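Side-chain contacts in dehalogenase-like hydrolase (Ralstonia solanacearum, PDB 3UMB), which probably catalyses the hydrolytic dehalogenation of small (S)-2-haloalkanoic acids to the corresponding (R)-2-hydroxyalkanoic acids, releasing a halide ion: residues Q27-K32 against A89-E94; E34-L39 against D70-A75; P106-L111 against S139-H144; Q174-S179 against R220-F225. All blocks are in the same frame, centred on the assembly; numbering follows the deposited sequence.

Contact 1. Residues Q27-K32 against A89-E94; sequences QLFPGK and ATLMRE
L28 and L91 meet tip to tip: L28 CD1 comes to 3.7 Å from L91 CG and lies 3.9 Å from L91 CD2, so a single methyl is set against the branch point of the opposite leucine. The same methyl has a looser neighbour in the methyl of T90, with L28 CD1 and T90 CG2 4.2 Å apart. Beside this pair, L91 turns its other methyl to the ring of F29, where L91 CD1 approaches F29 CE2 obliquely at 4.3 Å. The contact is entirely apolar. It joins segment 27-32 to helix 85-96, two parts of the helical cap that L-2-haloacid dehalogenases carry beside their Rossmann-like core. In L28 the side chain leaves with CG beside the backbone N (chi1 -63°), which sends CD1 across to helix 85-96. L28 CB meanwhile lies over the centre of the F29 ring, 4.1 Å above its plane, so the two neighbours also pack on each other. Farther out, F29 also packs on L81 and P82. A type II beta turn from F29 to K32 follows, closed by a 3.0 Å bond from K32 N to F29 O; G31 takes its positive phi, and K32 stands at the N-cap position of the next helix. On the other helix, T90 OG1 is hydrogen-bonded to H86 O, while E94 forms a salt bridge with R24 of helix 19-28.

Contact 2. Residues E34-L39 against D70-A75; sequences EALSVL and DALRYA
Two helices of the cap, 33-54 and 64-78, pack here around A75, which receives both L36 and L39. The segment axes come within 9.4 Å and run at 135° to each other, so the helices are inclined and roughly opposed in direction. L39 and A75 bring their CA atoms to 5.8 Å, a short spacing that the small alanine side chain permits. From L36, CD1 rests on the alanine methyl, 3.6 Å from A75 CB. From L39, the branch point CG lies 3.8 Å from that same A75 CB, while its methyl CD2 passes on to the backbone and stands 3.7 Å from A75 CA. In both leucines CG is anti to the backbone N (chi1 177° in L36, -178° in L39), and, one helical turn apart, L36 brings a methyl and L39 its branch point to the one alanine CB. L36 CD1 also reaches L72 CD1, more loosely, at 4.3 Å. W40 adds to the packing against A71 and L72, and L79 touches both L36 and L39. The neighbouring subunit comes close on another side, with its A207 against D70 and its P205 against Y74. L39 lies about 5 Å, side chain to side chain, from D42, which with D46 belongs to a bound magnesium site. The pair belongs to the all-helical cap of the L-2-haloacid dehalogenases, the domain set beside the HAD core.

Contact 3. Residues P106-L111 against S139-H144; sequences PVLRQL and SGLFDH
On the helix that brings L108 and R109 to L141, P106 O is approached by several donors: the backbone Q110 N at 2.9 Å, a weak bond from R109 N, and a weak one from the Q110 side chain, whose NE2 lies 3.4 Å from P106 O. These bonds lie within helix 104-112, and the contact itself is apolar. Its centre is L141 CD2, which lies 3.6 Å from L108 CB and 4.1 Å from L108 CD1, the two leucine side chains crossing at about a right angle. The same methyl stands 4.4 Å from R109 CG, so the arginine offers its aliphatic stem to the edge of the patch. L108 sends CG to the side of its backbone N (chi1 -69°) and extends CD1 on to F142, meeting CZ obliquely at 4.2 Å. The loop enters through G140, whose phi is positive, and leaves through D143 into strand 144-147. Behind the contact, L108 and F142 both touch L118 of strand 118-122 and F9 of strand 6-9, so helix and loop are packed onto one side of the parallel sheet of the Rossmann-like core. M138 adds to the cover of L108. Contact between saturated carbons and an oblique ring is weakly directional, and the join therefore rests on shape fit, buried at L108 and L141 and more open toward F142 and R109.

Contact 4. Residues Q174-S179 against R220-F225; sequences QILFVS and RDLLQF
Aliphatic packing carries most of this contact. L176 and L222 lie alongside each other, pointing opposite ways, and L176 CD2 is only 3.5 Å from L222 CD1, tighter than ordinary van der Waals contact. V178 meets L222 tip to tip instead, with V178 CG2 3.8 Å from L222 CD2. L222 CD1 sits between L176 CD2 and V178 CG2, while CD2 meets V178; L176 and V178, two residues apart, face the same side of the sheet. L222 reaches this position with CG anti to the backbone N (chi1 160°). Strand 175-179 belongs to the parallel sheet of the HAD core, and helix 219-227 lies over it almost antiparallel, at 162°, as helices do in a Rossmann-like alpha/beta fold. The aromatic part is one ring: F225 CE2 stands 3.9 Å from both L176 CD1 and L176 CD2, and the leucine methyl CD1 approaches the ring obliquely. F225 also meets the ring of F196, with planes at about 45°, on strand 194-198, while L222 touches F9 of strand 6-9. Polar bonds lie outside the interface. At the helix start, D221 OD2 accepts from H217 N; at the strand end, S179 OG is hydrogen-bonded with D10 OD2, N181 N and D184 OD2.

In the fold
Contacts 1 and 2 belong to the helical cap and touch, with F29 and L91 packing on L36 and L91 also on L72. Contacts 3 and 4 sit in the Rossmann-like core, their centres 13 Å apart, and join where V107, Q110 and L111 pack on L223. The two groups lie more than 30 Å apart, centre to centre. All four contacts are apolar, yet differently built: L28 and F29 against the flank of a helix in contact 1, inclined helices meeting at an alanine in contact 2, helix against loop in contact 3, helix over strand in contact 4. Contacts 2 and 4 are buried; 1 and 3 are partly so, and an exposed arginine borders contact 3.

Contact 1. Residues Q27-K32 against A89-E94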
loop_
_atom_site.group_PDB
_atom_site.type_symbol
_atom_site.label_atom_id
_atom_site.label_comp_id
_atom_site.label_asym_id
_atom_site.label_seq_id
_atom_site.Cartn_x
_atom_site.Cartn_y
_atom_site.Cartn_z
ATOM N N GLN A 27 20.984 8.439 15.025
ATOM C CA GLN A 27 21.877 9.440 15.581
ATOM C C GLN A 27 21.177 10.755 15.816
ATOM O O GLN A 27 21.585 11.513 16.706
ATOM C CB GLN A 27 23.093 9.669 14.658
ATOM C CG GLN A 27 24.205 10.598 15.244
ATOM C CD GLN A 27 23.831 12.103 15.290
ATOM O OE1 GLN A 27 23.056 12.595 14.456
ATOM N NE2 GLN A 27 24.394 12.831 16.267
ATOM N N LEU A 28 20.185 11.084 14.993
ATOM C CA LEU A 28 19.477 12.348 15.180
ATOM C C LEU A 28 18.344 12.177 16.205
ATOM O O LEU A 28 17.908 13.158 16.807
ATOM C CB LEU A 28 18.907 12.859 13.854
ATOM C CG LEU A 28 19.880 13.221 12.711
ATOM C CD1 LEU A 28 19.400 12.598 11.391
ATOM C CD2 LEU A 28 20.118 14.757 12.551
ATOM N N PHE A 29 17.904 10.924 16.371
ATOM C CA PHE A 29 16.704 10.551 17.114
ATOM C C PHE A 29 17.018 9.299 17.898
ATOM O O PHE A 29 16.682 8.184 17.465
ATOM C CB PHE A 29 15.541 10.277 16.155
ATOM C CG PHE A 29 15.169 11.461 15.326
ATOM C CD1 PHE A 29 14.952 12.695 15.922
ATOM C CD2 PHE A 29 15.026 11.346 13.954
ATOM C CE1 PHE A 29 14.616 13.814 15.149
ATOM C CE2 PHE A 29 14.658 12.450 13.173
ATOM C CZ PHE A 29 14.453 13.687 13.761
ATOM N N PRO A 30 17.685 9.475 19.051
ATOM C CA PRO A 30 18.198 8.341 19.792
ATOM C C PRO A 30 17.060 7.486 20.362
ATOM O O PRO A 30 16.078 8.019 20.909
ATOM C CB PRO A 30 19.022 8.992 20.904
ATOM C CG PRO A 30 19.156 10.421 20.543
ATOM C CD PRO A 30 17.967 10.746 19.728
ATOM N N GLY A 31 17.213 6.175 20.203
ATOM C CA GLY A 31 16.176 5.206 20.524
ATOM C C GLY A 31 15.031 5.049 19.507
ATOM O O GLY A 31 14.202 4.176 19.685
ATOM N N LYS A 32 14.991 5.862 18.446
ATOM C CA LYS A 32 13.833 5.886 17.511
ATOM C C LYS A 32 14.170 5.687 16.017
ATOM O O LYS A 32 13.349 5.992 15.134
ATOM C CB LYS A 32 13.054 7.201 17.700
ATOM C CG LYS A 32 12.528 7.423 19.126
ATOM C CD LYS A 32 11.439 6.407 19.514
ATOM C CE LYS A 32 11.250 6.330 21.027
ATOM N NZ LYS A 32 11.135 7.702 21.636
ATOM N N ALA A 89 16.835 17.971 5.996
ATOM C CA ALA A 89 17.904 18.070 4.989
ATOM C C ALA A 89 18.920 16.938 5.177
ATOM O O ALA A 89 19.241 16.232 4.246
ATOM C CB ALA A 89 18.572 19.467 5.013
ATOM N N THR A 90 19.365 16.696 6.393
ATOM C CA THR A 90 20.369 15.654 6.644
ATOM C C THR A 90 19.941 14.277 6.234
ATOM O O THR A 90 20.763 13.462 5.802
ATOM C CB THR A 90 20.740 15.565 8.136
ATOM O OG1 THR A 90 21.317 16.799 8.545
ATOM C CG2 THR A 90 21.748 14.445 8.386
ATOM N N LEU A 91 18.660 13.970 6.411
ATOM C CA LEU A 91 18.220 12.587 6.175
ATOM C C LEU A 91 17.976 12.386 4.713
ATOM O O LEU A 91 18.199 11.319 4.194
ATOM C CB LEU A 91 16.973 12.227 6.989
ATOM C CG LEU A 91 17.279 11.754 8.420
ATOM C CD1 LEU A 91 15.964 11.486 9.158
ATOM C CD2 LEU A 91 18.176 10.501 8.389
HETATM N N MSE A 92 17.491 13.439 4.076
HETATM C CA MSE A 92 17.290 13.467 2.635
HETATM C C MSE A 92 18.666 13.374 1.890
HETATM O O MSE A 92 18.832 12.468 1.051
HETATM C CB MSE A 92 16.396 14.681 2.234
HETATM C CG MSE A 92 14.816 14.542 2.606
HETATM SE SE MSE A 92 14.093 12.725 2.307
HETATM C CE MSE A 92 13.992 12.840 0.311
ATOM N N ARG A 93 19.656 14.208 2.252
ATOM C CA ARG A 93 21.046 14.027 1.778
ATOM C C ARG A 93 21.469 12.590 1.870
ATOM O O ARG A 93 21.942 11.990 0.907
ATOM C CB ARG A 93 22.054 14.841 2.602
ATOM C CG ARG A 93 21.996 16.344 2.339
ATOM C CD ARG A 93 23.212 17.103 2.870
ATOM N NE ARG A 93 22.979 17.773 4.159
ATOM C CZ ARG A 93 22.371 18.956 4.333
ATOM N NH1 ARG A 93 21.871 19.647 3.304
ATOM N NH2 ARG A 93 22.246 19.448 5.567
ATOM N N GLU A 94 21.287 12.019 3.044
ATOM C CA GLU A 94 21.621 10.647 3.220
ATOM C C GLU A 94 20.921 9.817 2.178
ATOM O O GLU A 94 21.498 8.863 1.667
ATOM C CB GLU A 94 21.225 10.172 4.612
ATOM C CG GLU A 94 21.988 8.969 5.013
ATOM C CD GLU A 94 23.400 9.285 5.412
ATOM O OE1 GLU A 94 23.650 10.416 5.912
ATOM O OE2 GLU A 94 24.248 8.390 5.224
#

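Contact 2. Residues E34-L39 against D70-A75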
loop_
_atom_site.group_PDB
_atom_site.type_symbol
_atom_site.label_atom_id
_atom_site.label_comp_id
_atom_site.label_asym_id
_atom_site.label_seq_id
_atom_site.Cartn_x
_atom_site.Cartn_y
_atom_site.Cartn_z
ATOM N N GLU A 34 15.118 2.679 14.293
ATOM C CA GLU A 34 14.543 1.543 13.612
ATOM C C GLU A 34 13.028 1.772 13.417
ATOM O O GLU A 34 12.462 1.314 12.417
ATOM C CB GLU A 34 14.828 0.259 14.373
ATOM C CG GLU A 34 14.700 -1.053 13.577
ATOM C CD GLU A 34 14.883 -2.295 14.487
ATOM O OE1 GLU A 34 15.622 -2.201 15.503
ATOM O OE2 GLU A 34 14.295 -3.365 14.201
ATOM N N ALA A 35 12.395 2.489 14.364
ATOM C CA ALA A 35 10.964 2.802 14.279
ATOM C C ALA A 35 10.679 3.809 13.162
ATOM O O ALA A 35 9.755 3.590 12.364
ATOM C CB ALA A 35 10.437 3.328 15.604
ATOM N N LEU A 36 11.456 4.900 13.111
ATOM C CA LEU A 36 11.291 5.900 12.070
ATOM C C LEU A 36 11.461 5.275 10.685
ATOM O O LEU A 36 10.694 5.587 9.763
ATOM C CB LEU A 36 12.294 7.050 12.217
ATOM C CG LEU A 36 12.291 8.157 11.167
ATOM C CD1 LEU A 36 10.902 8.725 10.942
ATOM C CD2 LEU A 36 13.242 9.322 11.510
ATOM N N SER A 37 12.484 4.417 10.562
ATOM C CA SER A 37 12.949 3.989 9.265
ATOM C C SER A 37 11.903 3.025 8.736
ATOM O O SER A 37 11.439 3.179 7.614
ATOM C CB SER A 37 14.383 3.416 9.315
ATOM O OG SER A 37 14.385 2.063 9.698
ATOM N N VAL A 38 11.463 2.102 9.581
ATOM C CA VAL A 38 10.296 1.289 9.258
ATOM C C VAL A 38 9.038 2.096 8.863
ATOM O O VAL A 38 8.472 1.839 7.787
ATOM C CB VAL A 38 9.911 0.341 10.390
ATOM C CG1 VAL A 38 8.715 -0.489 9.954
ATOM C CG2 VAL A 38 11.095 -0.593 10.753
ATOM N N LEU A 39 8.587 3.041 9.717
ATOM C CA LEU A 39 7.362 3.802 9.434
ATOM C C LEU A 39 7.506 4.603 8.154
ATOM O O LEU A 39 6.577 4.699 7.379
ATOM C CB LEU A 39 6.957 4.717 10.599
ATOM C CG LEU A 39 5.677 5.522 10.459
ATOM C CD1 LEU A 39 4.511 4.613 10.087
ATOM C CD2 LEU A 39 5.420 6.374 11.742
ATOM N N ASP A 70 7.345 13.855 2.121
ATOM C CA ASP A 70 6.017 13.665 2.713
ATOM C C ASP A 70 5.997 12.503 3.709
ATOM O O ASP A 70 5.517 12.642 4.826
ATOM C CB ASP A 70 4.976 13.396 1.640
ATOM C CG ASP A 70 4.797 14.540 0.703
ATOM O OD1 ASP A 70 5.220 15.632 1.098
ATOM O OD2 ASP A 70 4.280 14.340 -0.432
ATOM N N ALA A 71 6.468 11.345 3.292
ATOM C CA ALA A 71 6.427 10.172 4.163
ATOM C C ALA A 71 7.293 10.404 5.404
ATOM O O ALA A 71 6.927 9.985 6.504
ATOM C CB ALA A 71 6.877 8.884 3.435
ATOM N N LEU A 72 8.459 11.020 5.221
ATOM C CA LEU A 72 9.379 11.243 6.334
ATOM C C LEU A 72 8.758 12.193 7.363
ATOM O O LEU A 72 8.886 11.988 8.570
ATOM C CB LEU A 72 10.684 11.865 5.828
ATOM C CG LEU A 72 11.652 12.389 6.911
ATOM C CD1 LEU A 72 12.185 11.176 7.678
ATOM C CD2 LEU A 72 12.755 13.213 6.305
ATOM N N ARG A 73 8.165 13.266 6.848
ATOM C CA ARG A 73 7.383 14.204 7.636
ATOM C C ARG A 73 6.214 13.593 8.382
ATOM O O ARG A 73 6.028 13.858 9.596
ATOM C CB ARG A 73 6.851 15.320 6.767
ATOM C CG ARG A 73 7.938 16.274 6.309
ATOM C CD ARG A 73 7.433 17.378 5.392
ATOM N NE ARG A 73 8.559 18.263 5.005
ATOM C CZ ARG A 73 8.578 19.095 3.960
ATOM N NH1 ARG A 73 7.540 19.194 3.134
ATOM N NH2 ARG A 73 9.655 19.825 3.723
ATOM N N TYR A 74 5.385 12.807 7.686
ATOM C CA TYR A 74 4.310 12.119 8.405
ATOM C C TYR A 74 4.938 11.246 9.519
ATOM O O TYR A 74 4.471 11.256 10.671
ATOM C CB TYR A 74 3.444 11.245 7.505
ATOM C CG TYR A 74 2.493 10.415 8.313
ATOM C CD1 TYR A 74 1.217 10.875 8.574
ATOM C CD2 TYR A 74 2.864 9.178 8.799
ATOM C CE1 TYR A 74 0.325 10.153 9.333
ATOM C CE2 TYR A 74 1.986 8.413 9.562
ATOM C CZ TYR A 74 0.696 8.933 9.835
ATOM O OH TYR A 74 -0.222 8.240 10.599
ATOM N N ALA A 75 5.973 10.477 9.177
ATOM C CA ALA A 75 6.515 9.496 10.155
ATOM C C ALA A 75 7.046 10.230 11.422
ATOM O O ALA A 75 6.891 9.769 12.545
ATOM C CB ALA A 75 7.594 8.665 9.527
#

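Contact 3. Residues P106-L111 against S139-H144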
loop_
_atom_site.group_PDB
_atom_site.type_symbol
_atom_site.label_atom_id
_atom_site.label_comp_id
_atom_site.label_asym_id
_atom_site.label_seq_id
_atom_site.Cartn_x
_atom_site.Cartn_y
_atom_site.Cartn_z
ATOM N N PRO A 106 30.866 -6.629 -9.206
ATOM C CA PRO A 106 31.494 -7.722 -9.988
ATOM C C PRO A 106 30.504 -8.589 -10.745
ATOM O O PRO A 106 30.760 -8.964 -11.914
ATOM C CB PRO A 106 32.197 -8.592 -8.928
ATOM C CG PRO A 106 31.844 -8.008 -7.587
ATOM C CD PRO A 106 31.254 -6.659 -7.780
ATOM N N VAL A 107 29.406 -8.935 -10.038
ATOM C CA VAL A 107 28.283 -9.740 -10.572
ATOM C C VAL A 107 27.709 -9.046 -11.801
ATOM O O VAL A 107 27.391 -9.703 -12.778
ATOM C CB VAL A 107 27.085 -9.951 -9.546
ATOM C CG1 VAL A 107 26.124 -10.984 -10.092
ATOM C CG2 VAL A 107 27.555 -10.359 -8.136
ATOM N N LEU A 108 27.582 -7.723 -11.748
ATOM C CA LEU A 108 27.132 -6.978 -12.918
ATOM C C LEU A 108 28.116 -7.244 -14.072
ATOM O O LEU A 108 27.712 -7.435 -15.225
ATOM C CB LEU A 108 26.968 -5.476 -12.597
ATOM C CG LEU A 108 25.795 -5.117 -11.647
ATOM C CD1 LEU A 108 25.791 -3.659 -11.129
ATOM C CD2 LEU A 108 24.468 -5.405 -12.324
ATOM N N ARG A 109 29.401 -7.338 -13.750
ATOM C CA ARG A 109 30.412 -7.592 -14.775
ATOM C C ARG A 109 30.338 -8.998 -15.357
ATOM O O ARG A 109 30.340 -9.127 -16.573
ATOM C CB ARG A 109 31.800 -7.236 -14.267
ATOM C CG ARG A 109 31.973 -5.727 -14.231
ATOM C CD ARG A 109 32.997 -5.232 -13.204
ATOM N NE ARG A 109 33.137 -3.773 -13.305
ATOM C CZ ARG A 109 33.852 -3.004 -12.481
ATOM N NH1 ARG A 109 34.519 -3.544 -11.456
ATOM N NH2 ARG A 109 33.894 -1.677 -12.684
ATOM N N GLN A 110 30.209 -10.042 -14.533
ATOM C CA GLN A 110 30.022 -11.414 -15.077
ATOM C C GLN A 110 28.775 -11.569 -16.002
ATOM O O GLN A 110 28.646 -12.550 -16.725
ATOM C CB GLN A 110 29.979 -12.448 -13.941
ATOM C CG GLN A 110 31.372 -12.908 -13.433
ATOM C CD GLN A 110 31.398 -13.215 -11.920
ATOM O OE1 GLN A 110 31.365 -14.379 -11.516
ATOM N NE2 GLN A 110 31.453 -12.164 -11.086
ATOM N N LEU A 111 27.865 -10.589 -15.944
ATOM C CA LEU A 111 26.667 -10.506 -16.811
ATOM C C LEU A 111 26.933 -9.643 -18.053
ATOM O O LEU A 111 26.588 -10.045 -19.158
ATOM C CB LEU A 111 25.465 -9.919 -16.046
ATOM C CG LEU A 111 25.006 -10.592 -14.746
ATOM C CD1 LEU A 111 24.087 -9.642 -13.968
ATOM C CD2 LEU A 111 24.334 -11.919 -15.049
ATOM N N SER A 139 28.385 3.744 -12.873
ATOM C CA SER A 139 28.305 4.516 -14.127
ATOM C C SER A 139 28.953 3.681 -15.275
ATOM O O SER A 139 30.001 3.057 -15.079
ATOM C CB SER A 139 28.966 5.899 -13.947
ATOM O OG SER A 139 28.600 6.539 -12.709
ATOM N N GLY A 140 28.279 3.611 -16.428
ATOM C CA GLY A 140 28.750 2.814 -17.575
ATOM C C GLY A 140 28.172 1.406 -17.744
ATOM O O GLY A 140 28.115 0.867 -18.872
ATOM N N LEU A 141 27.731 0.801 -16.634
ATOM C CA LEU A 141 27.253 -0.596 -16.637
ATOM C C LEU A 141 25.843 -0.700 -17.184
ATOM O O LEU A 141 25.488 -1.705 -17.794
ATOM C CB LEU A 141 27.350 -1.229 -15.231
ATOM C CG LEU A 141 28.790 -1.465 -14.703
ATOM C CD1 LEU A 141 29.364 -0.199 -14.049
ATOM C CD2 LEU A 141 28.854 -2.629 -13.724
ATOM N N PHE A 142 25.053 0.348 -16.980
ATOM C CA PHE A 142 23.678 0.390 -17.498
ATOM C C PHE A 142 23.524 1.162 -18.821
ATOM O O PHE A 142 23.785 2.369 -18.930
ATOM C CB PHE A 142 22.713 0.966 -16.456
ATOM C CG PHE A 142 22.750 0.249 -15.152
ATOM C CD1 PHE A 142 22.457 -1.088 -15.084
ATOM C CD2 PHE A 142 23.088 0.908 -14.002
ATOM C CE1 PHE A 142 22.509 -1.774 -13.886
ATOM C CE2 PHE A 142 23.142 0.236 -12.793
ATOM C CZ PHE A 142 22.852 -1.104 -12.735
ATOM N N ASP A 143 23.049 0.429 -19.813
ATOM C CA ASP A 143 22.500 1.018 -21.025
ATOM C C ASP A 143 21.337 1.996 -20.728
ATOM O O ASP A 143 21.370 3.149 -21.173
ATOM C CB ASP A 143 22.047 -0.092 -21.962
ATOM C CG ASP A 143 23.204 -0.935 -22.460
ATOM O OD1 ASP A 143 24.273 -0.945 -21.800
ATOM O OD2 ASP A 143 23.048 -1.595 -23.517
ATOM N N HIS A 144 20.333 1.559 -19.955
ATOM C CA HIS A 144 19.164 2.414 -19.661
ATOM C C HIS A 144 18.938 2.555 -18.163
ATOM O O HIS A 144 19.013 1.597 -17.431
ATOM C CB HIS A 144 17.907 1.859 -20.331
ATOM C CG HIS A 144 18.062 1.553 -21.799
ATOM N ND1 HIS A 144 17.921 2.516 -22.782
ATOM C CD2 HIS A 144 18.311 0.385 -22.448
ATOM C CE1 HIS A 144 18.074 1.952 -23.970
ATOM N NE2 HIS A 144 18.311 0.662 -23.796
#

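Contact 4. Residues Q174-S179 against R220-F225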
loop_
_atom_site.group_PDB
_atom_site.type_symbol
_atom_site.label_atom_id
_atom_site.label_comp_id
_atom_site.label_asym_id
_atom_site.label_seq_id
_atom_site.Cartn_x
_atom_site.Cartn_y
_atom_site.Cartn_z
ATOM N N GLN A 174 11.604 -11.757 -22.537
ATOM C CA GLN A 174 13.037 -11.877 -22.769
ATOM C C GLN A 174 13.886 -10.956 -21.888
ATOM O O GLN A 174 15.089 -10.841 -22.103
ATOM C CB GLN A 174 13.340 -11.581 -24.258
ATOM C CG GLN A 174 12.689 -12.591 -25.231
ATOM C CD GLN A 174 12.776 -12.154 -26.704
ATOM O OE1 GLN A 174 13.677 -11.393 -27.102
ATOM N NE2 GLN A 174 11.829 -12.646 -27.521
ATOM N N ILE A 175 13.265 -10.266 -20.937
ATOM C CA ILE A 175 14.005 -9.454 -19.968
ATOM C C ILE A 175 13.936 -10.195 -18.646
ATOM O O ILE A 175 12.891 -10.725 -18.282
ATOM C CB ILE A 175 13.432 -8.017 -19.861
ATOM C CG1 ILE A 175 13.515 -7.326 -21.234
ATOM C CG2 ILE A 175 14.180 -7.184 -18.816
ATOM C CD1 ILE A 175 13.076 -5.857 -21.251
ATOM N N LEU A 176 15.077 -10.307 -17.966
ATOM C CA LEU A 176 15.081 -10.778 -16.584
ATOM C C LEU A 176 14.907 -9.567 -15.668
ATOM O O LEU A 176 15.712 -8.617 -15.671
ATOM C CB LEU A 176 16.350 -11.546 -16.210
ATOM C CG LEU A 176 16.365 -12.038 -14.751
ATOM C CD1 LEU A 176 15.237 -13.049 -14.448
ATOM C CD2 LEU A 176 17.731 -12.624 -14.409
ATOM N N PHE A 177 13.842 -9.629 -14.877
ATOM C CA PHE A 177 13.496 -8.554 -13.974
ATOM C C PHE A 177 13.918 -8.946 -12.567
ATOM O O PHE A 177 13.471 -9.957 -12.027
ATOM C CB PHE A 177 11.996 -8.294 -14.027
ATOM C CG PHE A 177 11.585 -7.146 -13.177
ATOM C CD1 PHE A 177 11.607 -5.857 -13.680
ATOM C CD2 PHE A 177 11.265 -7.344 -11.827
ATOM C CE1 PHE A 177 11.277 -4.772 -12.846
ATOM C CE2 PHE A 177 10.943 -6.290 -11.000
ATOM C CZ PHE A 177 10.921 -4.990 -11.498
ATOM N N VAL A 178 14.754 -8.113 -11.968
ATOM C CA VAL A 178 15.317 -8.359 -10.648
ATOM C C VAL A 178 14.882 -7.300 -9.648
ATOM O O VAL A 178 15.051 -6.105 -9.883
ATOM C CB VAL A 178 16.858 -8.349 -10.713
ATOM C CG1 VAL A 178 17.464 -8.608 -9.311
ATOM C CG2 VAL A 178 17.336 -9.389 -11.741
ATOM N N SER A 179 14.284 -7.757 -8.549
ATOM C CA SER A 179 13.875 -6.869 -7.418
ATOM C C SER A 179 14.113 -7.498 -6.058
ATOM O O SER A 179 14.073 -8.698 -5.928
ATOM C CB SER A 179 12.385 -6.552 -7.483
ATOM O OG SER A 179 12.127 -5.480 -6.564
ATOM N N ARG A 220 24.595 -12.523 -5.942
ATOM C CA ARG A 220 25.438 -13.593 -6.396
ATOM C C ARG A 220 24.591 -14.822 -6.592
ATOM O O ARG A 220 24.863 -15.608 -7.486
ATOM C CB ARG A 220 26.566 -13.806 -5.391
ATOM C CG ARG A 220 27.450 -12.554 -5.236
ATOM C CD ARG A 220 28.541 -12.657 -4.137
ATOM N NE ARG A 220 27.979 -12.580 -2.785
ATOM C CZ ARG A 220 28.686 -12.425 -1.666
ATOM N NH1 ARG A 220 30.016 -12.284 -1.715
ATOM N NH2 ARG A 220 28.061 -12.405 -0.489
ATOM N N ASP A 221 23.521 -14.993 -5.821
ATOM C CA ASP A 221 22.567 -16.036 -6.200
ATOM C C ASP A 221 21.945 -15.753 -7.560
ATOM O O ASP A 221 21.630 -16.700 -8.290
ATOM C CB ASP A 221 21.478 -16.254 -5.148
ATOM C CG ASP A 221 22.003 -16.921 -3.888
ATOM O OD1 ASP A 221 22.907 -17.796 -3.974
ATOM O OD2 ASP A 221 21.506 -16.555 -2.803
ATOM N N LEU A 222 21.766 -14.472 -7.902
ATOM C CA LEU A 222 21.154 -14.094 -9.193
ATOM C C LEU A 222 22.050 -14.509 -10.362
ATOM O O LEU A 222 21.578 -15.091 -11.345
ATOM C CB LEU A 222 20.866 -12.586 -9.276
ATOM C CG LEU A 222 20.709 -12.095 -10.734
ATOM C CD1 LEU A 222 19.436 -12.575 -11.377
ATOM C CD2 LEU A 222 20.804 -10.618 -10.834
ATOM N N LEU A 223 23.339 -14.177 -10.236
ATOM C CA LEU A 223 24.399 -14.672 -11.140
ATOM C C LEU A 223 24.326 -16.187 -11.299
ATOM O O LEU A 223 24.310 -16.683 -12.433
ATOM C CB LEU A 223 25.777 -14.266 -10.612
ATOM C CG LEU A 223 26.961 -14.263 -11.591
ATOM C CD1 LEU A 223 26.656 -13.603 -12.947
ATOM C CD2 LEU A 223 28.183 -13.590 -10.921
ATOM N N GLN A 224 24.262 -16.915 -10.177
ATOM C CA GLN A 224 24.159 -18.382 -10.211
ATOM C C GLN A 224 23.109 -18.725 -11.266
ATOM O O GLN A 224 23.367 -19.466 -12.207
ATOM C CB GLN A 224 23.702 -18.973 -8.855
ATOM C CG GLN A 224 24.738 -19.645 -7.923
ATOM C CD GLN A 224 24.069 -20.460 -6.733
ATOM O OE1 GLN A 224 23.603 -19.890 -5.721
ATOM N NE2 GLN A 224 24.046 -21.794 -6.873
ATOM N N PHE A 225 21.930 -18.121 -11.100
ATOM C CA PHE A 225 20.697 -18.514 -11.799
ATOM C C PHE A 225 20.730 -18.257 -13.297
ATOM O O PHE A 225 20.242 -19.080 -14.083
ATOM C CB PHE A 225 19.500 -17.790 -11.142
ATOM C CG PHE A 225 18.291 -17.638 -12.024
ATOM C CD1 PHE A 225 17.268 -18.576 -11.995
ATOM C CD2 PHE A 225 18.156 -16.536 -12.848
ATOM C CE1 PHE A 225 16.151 -18.431 -12.791
ATOM C CE2 PHE A 225 17.021 -16.381 -13.650
ATOM C CZ PHE A 225 16.030 -17.329 -13.619
#